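Local coordinates for putative branched-chain amino acid ABC transporter, periplasmic branched-chain amino acid-binding protein (Pseudomonas protegens Pf-5, PDB 4RU0) that probably binds a branched-chain amino acid or related small solute in the periplasm and delivers it to an ABC transporter for uptake, at residues A[92-95]-A[96-100]; A[223-226]-A[227-230]; A[173-176]-A[177-180]. All coordinates share one frame; numbering follows the deposited sequence.

Contact 1. Residues A[92-95]-A[96-100]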
ATOM      1  N   GLU A  92       6.970 -18.586  -9.726  1.00 34.57           N
ATOM      2  CA  GLU A  92       8.195 -19.377  -9.651  1.00 35.66           C
ATOM      3  C   GLU A  92       9.094 -18.930  -8.501  1.00 36.54           C
ATOM      4  O   GLU A  92       9.766 -19.750  -7.879  1.00 44.80           O
ATOM      5  CB  GLU A  92       8.972 -19.301 -10.962  1.00 46.38           C
ATOM      6  CG  GLU A  92       8.263 -19.953 -12.135  1.00 56.42           C
ATOM      7  CD  GLU A  92       9.010 -19.751 -13.440  1.00 66.30           C
ATOM      8  OE1 GLU A  92      10.130 -19.187 -13.400  1.00 69.18           O
ATOM      9  OE2 GLU A  92       8.475 -20.150 -14.499  1.00 67.68           O
ATOM     10  N   CYS A  93       9.108 -17.630  -8.228  1.00 36.65           N
ATOM     11  CA  CYS A  93       9.904 -17.097  -7.130  1.00 37.56           C
ATOM     12  C   CYS A  93       9.370 -17.593  -5.797  1.00 37.05           C
ATOM     13  O   CYS A  93      10.134 -18.026  -4.938  1.00 37.95           O
ATOM     14  CB  CYS A  93       9.924 -15.564  -7.165  1.00 37.77           C
ATOM     15  SG  CYS A  93      11.116 -14.901  -8.353  1.00 82.54           S
ATOM     16  N   TYR A  94       8.052 -17.547  -5.644  1.00 35.71           N
ATOM     17  CA  TYR A  94       7.398 -18.026  -4.438  1.00 35.19           C
ATOM     18  C   TYR A  94       7.720 -19.495  -4.193  1.00 40.20           C
ATOM     19  O   TYR A  94       8.018 -19.888  -3.068  1.00 36.03           O
ATOM     20  CB  TYR A  94       5.887 -17.822  -4.526  1.00 33.76           C
ATOM     21  CG  TYR A  94       5.104 -18.580  -3.476  1.00 36.77           C
ATOM     22  CD1 TYR A  94       4.639 -19.871  -3.722  1.00 32.76           C
ATOM     23  CD2 TYR A  94       4.824 -18.006  -2.239  1.00 33.21           C
ATOM     24  CE1 TYR A  94       3.930 -20.565  -2.768  1.00 32.36           C
ATOM     25  CE2 TYR A  94       4.106 -18.695  -1.280  1.00 32.81           C
ATOM     26  CZ  TYR A  94       3.662 -19.974  -1.554  1.00 32.40           C
ATOM     27  OH  TYR A  94       2.948 -20.667  -0.612  1.00 32.12           O
ATOM     28  N   GLU A  95       7.651 -20.302  -5.248  1.00 35.27           N
ATOM     29  CA  GLU A  95       7.914 -21.733  -5.127  1.00 35.58           C
ATOM     30  C   GLU A  95       9.377 -21.997  -4.809  1.00 37.13           C
ATOM     31  O   GLU A  95       9.705 -22.977  -4.143  1.00 43.00           O
ATOM     32  CB  GLU A  95       7.512 -22.471  -6.406  1.00 35.08           C
ATOM     33  CG  GLU A  95       6.013 -22.500  -6.649  1.00 33.69           C
ATOM     34  CD  GLU A  95       5.267 -23.369  -5.645  1.00 43.79           C
ATOM     35  OE1 GLU A  95       5.847 -24.360  -5.152  1.00 42.57           O
ATOM     36  OE2 GLU A  95       4.096 -23.062  -5.347  1.00 32.25           O
ATOM     37  N   ARG A  96      10.258 -21.126  -5.291  1.00 37.96           N
ATOM     38  CA  ARG A  96      11.673 -21.260  -4.984  1.00 39.61           C
ATOM     39  C   ARG A  96      11.941 -20.926  -3.514  1.00 45.30           C
ATOM     40  O   ARG A  96      12.770 -21.559  -2.865  1.00 48.75           O
ATOM     41  CB  ARG A  96      12.507 -20.364  -5.899  1.00 40.44           C
ATOM     42  CG  ARG A  96      13.873 -19.976  -5.332  1.00 48.12           C
ATOM     43  CD  ARG A  96      14.954 -19.906  -6.404  1.00 52.53           C
ATOM     44  NE  ARG A  96      14.596 -19.050  -7.532  1.00 55.88           N
ATOM     45  CZ  ARG A  96      14.101 -19.500  -8.685  1.00 62.78           C
ATOM     46  NH1 ARG A  96      13.898 -20.802  -8.865  1.00 63.98           N
ATOM     47  NH2 ARG A  96      13.801 -18.648  -9.662  1.00 60.90           N
ATOM     48  N   PHE A  97      11.201 -19.954  -2.990  1.00 41.49           N
ATOM     49  CA  PHE A  97      11.457 -19.418  -1.660  1.00 40.18           C
ATOM     50  C   PHE A  97      10.646 -20.063  -0.538  1.00 39.62           C
ATOM     51  O   PHE A  97      11.069 -20.037   0.618  1.00 44.26           O
ATOM     52  CB  PHE A  97      11.190 -17.910  -1.651  1.00 44.82           C
ATOM     53  CG  PHE A  97      12.298 -17.092  -2.245  1.00 46.35           C
ATOM     54  CD1 PHE A  97      13.573 -17.620  -2.376  1.00 48.25           C
ATOM     55  CD2 PHE A  97      12.064 -15.791  -2.666  1.00 40.86           C
ATOM     56  CE1 PHE A  97      14.599 -16.867  -2.918  1.00 51.46           C
ATOM     57  CE2 PHE A  97      13.086 -15.027  -3.208  1.00 50.21           C
ATOM     58  CZ  PHE A  97      14.355 -15.569  -3.335  1.00 53.16           C
ATOM     59  N   LYS A  98       9.489 -20.635  -0.865  1.00 38.23           N
ATOM     60  CA  LYS A  98       8.553 -21.081   0.168  1.00 37.62           C
ATOM     61  C   LYS A  98       9.149 -22.109   1.145  1.00 43.07           C
ATOM     62  O   LYS A  98       8.614 -22.315   2.236  1.00 38.71           O
ATOM     63  CB  LYS A  98       7.287 -21.659  -0.470  1.00 36.13           C
ATOM     64  CG  LYS A  98       7.465 -23.031  -1.090  1.00 36.22           C
ATOM     65  CD  LYS A  98       6.127 -23.620  -1.518  1.00 34.88           C
ATOM     66  CE  LYS A  98       6.282 -25.061  -1.994  1.00 35.08           C
ATOM     67  NZ  LYS A  98       5.017 -25.582  -2.579  1.00 51.31           N
ATOM     68  N   ASN A  99      10.254 -22.743   0.767  1.00 39.87           N
ATOM     69  CA  ASN A  99      10.867 -23.737   1.637  1.00 52.07           C
ATOM     70  C   ASN A  99      12.068 -23.199   2.406  1.00 56.04           C
ATOM     71  O   ASN A  99      12.648 -23.908   3.227  1.00 44.13           O
ATOM     72  CB  ASN A  99      11.270 -24.965   0.828  1.00 41.35           C
ATOM     73  CG  ASN A  99      10.077 -25.774   0.385  1.00 48.71           C
ATOM     74  OD1 ASN A  99       9.230 -26.147   1.199  1.00 45.08           O
ATOM     75  ND2 ASN A  99       9.985 -26.027  -0.914  1.00 51.73           N
ATOM     76  N   GLY A 100      12.431 -21.947   2.140  1.00 43.04           N
ATOM     77  CA  GLY A 100      13.514 -21.296   2.850  1.00 44.75           C
ATOM     78  C   GLY A 100      14.765 -21.134   2.010  1.00 45.94           C
ATOM     79  O   GLY A 100      14.772 -21.480   0.830  1.00 46.74           O
TER
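K98 and E95 form a salt bridge, NZ of K98 lying 3.0 Å from OE1 of E95, on the syn side of the carboxylate and 19° out of its plane. K98 sets out with CG wedged between its backbone N and carbonyl carbon (chi1 74°) and then runs fully extended, bringing its end alongside E95. On the way its CB passes over one face of the Y94 ring, a CH-pi contact 4.3 Å from the centroid. The far ends of both partners are held from outside: OE2 of E95 in a second salt bridge by R123 of helix 114-126, and the OH of Y94 in a hydrogen bond with D127. Along the backbone, R96 N bonds E92 O, F97 N bonds C93 O, and K98 N bonds Y94 O at 2.8 Å. The same stretch closes in a type I turn from F97 to G100, G100 N bonding F97 O. Inward, C93 is disulfide-bonded to C81, and the F97 ring meets F35 edge-to-face. Helix 87-97 is thus tied covalently to strand 76-82 and electrostatically to helix 114-126; the pairing of E95 with two cations is likely to keep it ionised.

Contact 2. Residues A[223-226]-A[227-230]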
ATOM      1  N   GLN A 223      -8.621  10.637 -23.319  1.00 30.52           N
ATOM      2  CA  GLN A 223      -9.548  10.885 -22.218  1.00 29.21           C
ATOM      3  C   GLN A 223     -10.451  12.094 -22.442  1.00 31.56           C
ATOM      4  O   GLN A 223     -11.048  12.600 -21.489  1.00 26.20           O
ATOM      5  CB  GLN A 223      -8.767  11.060 -20.911  1.00 26.00           C
ATOM      6  CG  GLN A 223      -8.141   9.779 -20.394  1.00 25.17           C
ATOM      7  CD  GLN A 223      -7.469   9.955 -19.043  1.00 23.99           C
ATOM      8  OE1 GLN A 223      -7.905  10.758 -18.215  1.00 22.70           O
ATOM      9  NE2 GLN A 223      -6.404   9.195 -18.812  1.00 24.83           N
ATOM     10  N   SER A 224     -10.556  12.547 -23.690  1.00 26.60           N
ATOM     11  CA  SER A 224     -11.302  13.765 -23.999  1.00 24.75           C
ATOM     12  C   SER A 224     -12.766  13.670 -23.580  1.00 33.48           C
ATOM     13  O   SER A 224     -13.327  14.637 -23.068  1.00 33.16           O
ATOM     14  CB  SER A 224     -11.216  14.082 -25.489  1.00 34.88           C
ATOM     15  OG  SER A 224      -9.864  14.271 -25.890  1.00 37.06           O
ATOM     16  N   ALA A 225     -13.377  12.508 -23.781  1.00 23.94           N
ATOM     17  CA  ALA A 225     -14.791  12.344 -23.458  1.00 23.46           C
ATOM     18  C   ALA A 225     -14.993  12.475 -21.955  1.00 25.35           C
ATOM     19  O   ALA A 225     -15.896  13.180 -21.499  1.00 25.69           O
ATOM     20  CB  ALA A 225     -15.305  11.009 -23.957  1.00 24.87           C
ATOM     21  N   GLN A 226     -14.133  11.802 -21.200  1.00 19.34           N
ATOM     22  CA  GLN A 226     -14.181  11.833 -19.749  1.00 17.12           C
ATOM     23  C   GLN A 226     -14.086  13.260 -19.205  1.00 23.42           C
ATOM     24  O   GLN A 226     -14.925  13.691 -18.404  1.00 24.59           O
ATOM     25  CB  GLN A 226     -13.059  10.967 -19.160  1.00 16.41           C
ATOM     26  CG  GLN A 226     -13.263   9.456 -19.323  1.00 17.09           C
ATOM     27  CD  GLN A 226     -12.907   8.941 -20.707  1.00 35.55           C
ATOM     28  OE1 GLN A 226     -12.561   9.709 -21.609  1.00 31.94           O
ATOM     29  NE2 GLN A 226     -12.985   7.630 -20.877  1.00 20.24           N
ATOM     30  N   TRP A 227     -13.082  14.007 -19.651  1.00 16.88           N
ATOM     31  CA  TRP A 227     -12.871  15.347 -19.108  1.00 27.06           C
ATOM     32  C   TRP A 227     -13.826  16.375 -19.712  1.00 23.83           C
ATOM     33  O   TRP A 227     -14.025  17.448 -19.144  1.00 24.58           O
ATOM     34  CB  TRP A 227     -11.413  15.763 -19.295  1.00 17.14           C
ATOM     35  CG  TRP A 227     -10.551  15.017 -18.334  1.00 24.89           C
ATOM     36  CD1 TRP A 227      -9.810  13.893 -18.586  1.00 16.51           C
ATOM     37  CD2 TRP A 227     -10.396  15.295 -16.941  1.00 21.58           C
ATOM     38  NE1 TRP A 227      -9.183  13.472 -17.439  1.00 22.48           N
ATOM     39  CE2 TRP A 227      -9.526  14.315 -16.414  1.00 23.82           C
ATOM     40  CE3 TRP A 227     -10.898  16.285 -16.090  1.00 19.04           C
ATOM     41  CZ2 TRP A 227      -9.149  14.298 -15.072  1.00 13.54           C
ATOM     42  CZ3 TRP A 227     -10.523  16.265 -14.756  1.00 13.11           C
ATOM     43  CH2 TRP A 227      -9.655  15.279 -14.261  1.00 16.47           C
ATOM     44  N   ARG A 228     -14.435  16.037 -20.845  1.00 24.26           N
ATOM     45  CA  ARG A 228     -15.531  16.838 -21.387  1.00 26.91           C
ATOM     46  C   ARG A 228     -16.744  16.679 -20.476  1.00 24.92           C
ATOM     47  O   ARG A 228     -17.452  17.635 -20.182  1.00 19.20           O
ATOM     48  CB  ARG A 228     -15.858  16.412 -22.825  1.00 22.77           C
ATOM     49  CG  ARG A 228     -17.076  17.067 -23.418  1.00 24.50           C
ATOM     50  CD  ARG A 228     -17.198  16.761 -24.914  1.00 27.60           C
ATOM     51  NE  ARG A 228     -17.558  15.366 -25.167  1.00 56.66           N
ATOM     52  CZ  ARG A 228     -16.742  14.447 -25.683  1.00 49.78           C
ATOM     53  NH1 ARG A 228     -15.495  14.761 -26.024  1.00 50.45           N
ATOM     54  NH2 ARG A 228     -17.182  13.208 -25.876  1.00 42.05           N
ATOM     55  N   GLN A 229     -16.965  15.456 -20.016  1.00 24.45           N
ATOM     56  CA  GLN A 229     -18.041  15.194 -19.081  1.00 17.42           C
ATOM     57  C   GLN A 229     -17.807  15.935 -17.762  1.00 28.52           C
ATOM     58  O   GLN A 229     -18.724  16.541 -17.205  1.00 27.65           O
ATOM     59  CB  GLN A 229     -18.174  13.701 -18.824  1.00 17.17           C
ATOM     60  CG  GLN A 229     -19.200  13.356 -17.760  1.00 23.44           C
ATOM     61  CD  GLN A 229     -19.349  11.861 -17.571  1.00 19.32           C
ATOM     62  OE1 GLN A 229     -18.928  11.076 -18.419  1.00 37.28           O
ATOM     63  NE2 GLN A 229     -19.937  11.458 -16.448  1.00 22.92           N
ATOM     64  N   ILE A 230     -16.569  15.891 -17.281  1.00 23.99           N
ATOM     65  CA  ILE A 230     -16.210  16.516 -16.017  1.00 13.45           C
ATOM     66  C   ILE A 230     -16.347  18.035 -16.086  1.00 18.30           C
ATOM     67  O   ILE A 230     -16.802  18.660 -15.127  1.00 14.49           O
ATOM     68  CB  ILE A 230     -14.776  16.121 -15.603  1.00 15.84           C
ATOM     69  CG1 ILE A 230     -14.767  14.676 -15.096  1.00 15.79           C
ATOM     70  CG2 ILE A 230     -14.227  17.060 -14.539  1.00 12.24           C
ATOM     71  CD1 ILE A 230     -13.384  14.056 -15.005  1.00 11.91           C
TER
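W227 meets Q223 twice, through its backbone and through its ring. Its N donates to Q223 O, the N-cap carbonyl of helix 224-233, in a nearly straight bond of 3.1 Å (167°). Its indole NE1 donates to Q223 OE1, also at 3.1 Å, with the oxygen only 8° out of the ring plane. Both side chains leave with CG anti to the carbonyl carbon, which sends them the same way, side by side; amide and ring planes are nearly coplanar. NE2 of the same amide donates to S246 O and G220 O, fixing its rotation. With an alanine here instead of the tryptophan, Q223 OE1 is likely to lose its indole donor and a gap to open against T253 and A254 of helix 246-256, which the ring now covers. R228 takes S224 O with its backbone N (2.9 Å), then bends at chi3 (71°) so that its guanidinium folds back over A225; the CA of A225 sits over one face, and NH2 comes 3.5 Å from A225 CB. Q229 N bonds A225 O (2.9 Å). I230 N closes on Q226 O (3.0 Å), and the CD1 of I230 lies over a face of the W227 indole, 3.5 Å above its plane. The first turn of the helix therefore presents a buried side, where amide and indole polar groups are paired with one another or with backbone carbonyls, and an outer side where the R228 guanidinium lies over A225, its side chain also touching F257. The N-cap residue here serves as both start of the helix and polar partner of the indole one turn on.

Contact 3. Residues A[173-176]-A[177-180]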
ATOM      1  N   GLY A 173     -15.888  21.503   5.461  1.00 35.40           N
ATOM      2  CA  GLY A 173     -16.333  22.049   6.731  1.00 35.02           C
ATOM      3  C   GLY A 173     -17.220  21.135   7.555  1.00 43.58           C
ATOM      4  O   GLY A 173     -17.863  21.577   8.507  1.00 48.44           O
ATOM      5  N   GLY A 174     -17.251  19.856   7.201  1.00 34.36           N
ATOM      6  CA  GLY A 174     -18.037  18.889   7.944  1.00 39.26           C
ATOM      7  C   GLY A 174     -18.846  17.990   7.033  1.00 39.51           C
ATOM      8  O   GLY A 174     -19.082  18.319   5.872  1.00 36.11           O
ATOM      9  N   PHE A 175     -19.277  16.853   7.566  1.00 44.86           N
ATOM     10  CA  PHE A 175     -20.004  15.863   6.780  1.00 40.03           C
ATOM     11  C   PHE A 175     -21.355  16.387   6.288  1.00 39.61           C
ATOM     12  O   PHE A 175     -21.883  15.911   5.284  1.00 38.75           O
ATOM     13  CB  PHE A 175     -20.191  14.584   7.596  1.00 33.39           C
ATOM     14  CG  PHE A 175     -18.927  13.775   7.745  1.00 36.19           C
ATOM     15  CD1 PHE A 175     -18.516  12.924   6.733  1.00 29.65           C
ATOM     16  CD2 PHE A 175     -18.154  13.867   8.890  1.00 34.61           C
ATOM     17  CE1 PHE A 175     -17.357  12.178   6.859  1.00 43.91           C
ATOM     18  CE2 PHE A 175     -16.995  13.124   9.024  1.00 33.98           C
ATOM     19  CZ  PHE A 175     -16.595  12.271   8.006  1.00 31.09           C
ATOM     20  N   ASP A 176     -21.903  17.372   6.996  1.00 34.92           N
ATOM     21  CA  ASP A 176     -23.154  18.013   6.595  1.00 41.13           C
ATOM     22  C   ASP A 176     -23.012  18.704   5.247  1.00 36.77           C
ATOM     23  O   ASP A 176     -23.951  18.736   4.453  1.00 37.97           O
ATOM     24  CB  ASP A 176     -23.598  19.031   7.648  1.00 54.28           C
ATOM     25  CG  ASP A 176     -23.942  18.385   8.970  1.00 70.68           C
ATOM     26  OD1 ASP A 176     -24.437  17.239   8.956  1.00 75.03           O
ATOM     27  OD2 ASP A 176     -23.716  19.022  10.022  1.00 80.91           O
ATOM     28  N   ARG A 177     -21.825  19.251   5.006  1.00 31.67           N
ATOM     29  CA  ARG A 177     -21.527  19.988   3.783  1.00 36.99           C
ATOM     30  C   ARG A 177     -21.367  19.106   2.541  1.00 34.54           C
ATOM     31  O   ARG A 177     -21.259  19.623   1.439  1.00 41.91           O
ATOM     32  CB  ARG A 177     -20.254  20.805   3.981  1.00 38.77           C
ATOM     33  CG  ARG A 177     -20.308  21.734   5.172  1.00 39.02           C
ATOM     34  CD  ARG A 177     -21.187  22.935   4.884  1.00 46.62           C
ATOM     35  NE  ARG A 177     -21.583  23.609   6.116  1.00 59.32           N
ATOM     36  CZ  ARG A 177     -22.659  23.277   6.827  1.00 66.76           C
ATOM     37  NH1 ARG A 177     -23.445  22.283   6.421  1.00 65.90           N
ATOM     38  NH2 ARG A 177     -22.951  23.935   7.941  1.00 65.69           N
ATOM     39  N   LEU A 178     -21.328  17.786   2.715  1.00 34.86           N
ATOM     40  CA  LEU A 178     -21.186  16.886   1.571  1.00 28.31           C
ATOM     41  C   LEU A 178     -22.485  16.818   0.776  1.00 32.04           C
ATOM     42  O   LEU A 178     -22.470  16.635  -0.445  1.00 22.39           O
ATOM     43  CB  LEU A 178     -20.769  15.483   2.018  1.00 30.13           C
ATOM     44  CG  LEU A 178     -19.358  15.335   2.586  1.00 23.74           C
ATOM     45  CD1 LEU A 178     -19.130  13.910   3.037  1.00 23.75           C
ATOM     46  CD2 LEU A 178     -18.309  15.758   1.569  1.00 21.87           C
ATOM     47  N   LYS A 179     -23.605  16.952   1.480  1.00 26.27           N
ATOM     48  CA  LYS A 179     -24.900  17.055   0.824  1.00 37.82           C
ATOM     49  C   LYS A 179     -24.853  18.215  -0.160  1.00 35.69           C
ATOM     50  O   LYS A 179     -24.493  19.333   0.208  1.00 54.01           O
ATOM     51  CB  LYS A 179     -26.016  17.262   1.853  1.00 31.84           C
ATOM     52  CG  LYS A 179     -27.398  16.906   1.342  1.00 43.61           C
ATOM     53  CD  LYS A 179     -28.435  16.941   2.450  1.00 56.35           C
ATOM     54  CE  LYS A 179     -29.773  16.409   1.959  1.00 65.57           C
ATOM     55  NZ  LYS A 179     -30.242  17.136   0.747  1.00 65.15           N
ATOM     56  N   GLY A 180     -25.185  17.947  -1.417  1.00 31.03           N
ATOM     57  CA  GLY A 180     -25.137  18.989  -2.429  1.00 31.98           C
ATOM     58  C   GLY A 180     -23.800  19.135  -3.143  1.00 32.10           C
ATOM     59  O   GLY A 180     -23.610  20.055  -3.943  1.00 36.61           O
TER
HETATM   60  O   HOH W   1     -23.856  15.115   4.077  1.00 31.89           O
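R177 and D176 lie next to each other in a single 3-10 turn, with R177 folded back on the residues before it. Its N donates to G174 O at 3.0 Å, approaching from above the carbonyl plane, 55° out of it. The first torsion of R177 (chi1 -55°) puts CG against the backbone of G173, 3.9 Å from its C atom, and the bend at chi2 brings NH1 back to 3.5 Å from D176 CB. On the inner side F175 and L178 run side by side, their CD1 atoms touching at 3.9 Å; the F175 ring also stacks on Y207, and L178 packs on I168 of helix 157-172. Along the backbone L178 N bonds F175 O at 3.2 Å, and K179 N makes a weak bond of 3.5 Å to D176 O. G173, with positive phi, has left the helix, and a side chain there would strike the preceding carbonyl oxygen. The turn thus has an apolar inner side facing helix 157-172 and an outer side where R177 also packs on E172; the charged ends of D176 and R177 (OD2 to NH1 4.9 Å) are not in contact, so any attraction between them is probably weak.

Overall arrangement
The three contacts are separate local turns of one periplasmic binding protein chain. Contact 3 precedes contact 2 in the chain, and the two are linked through strand 182-188 without touching: the strand comes directly after contact 3, and L186 in it is packed by Q223, Q226 and W227 of contact 2. Their centres are about 26 Å apart, with nearest atoms about 13 Å apart. Contact 1 lies far off, its centre about 45 Å from that of contact 2 and about 50 Å from that of contact 3, with contacts 1 and 3 on opposite sides of the chain's centre. The bound pentaoxaheptadecane, in a pocket formed by Y41, Y192, W243 and W269, is about 14 Å from the C93 side chain and about 13 Å from that of Q223.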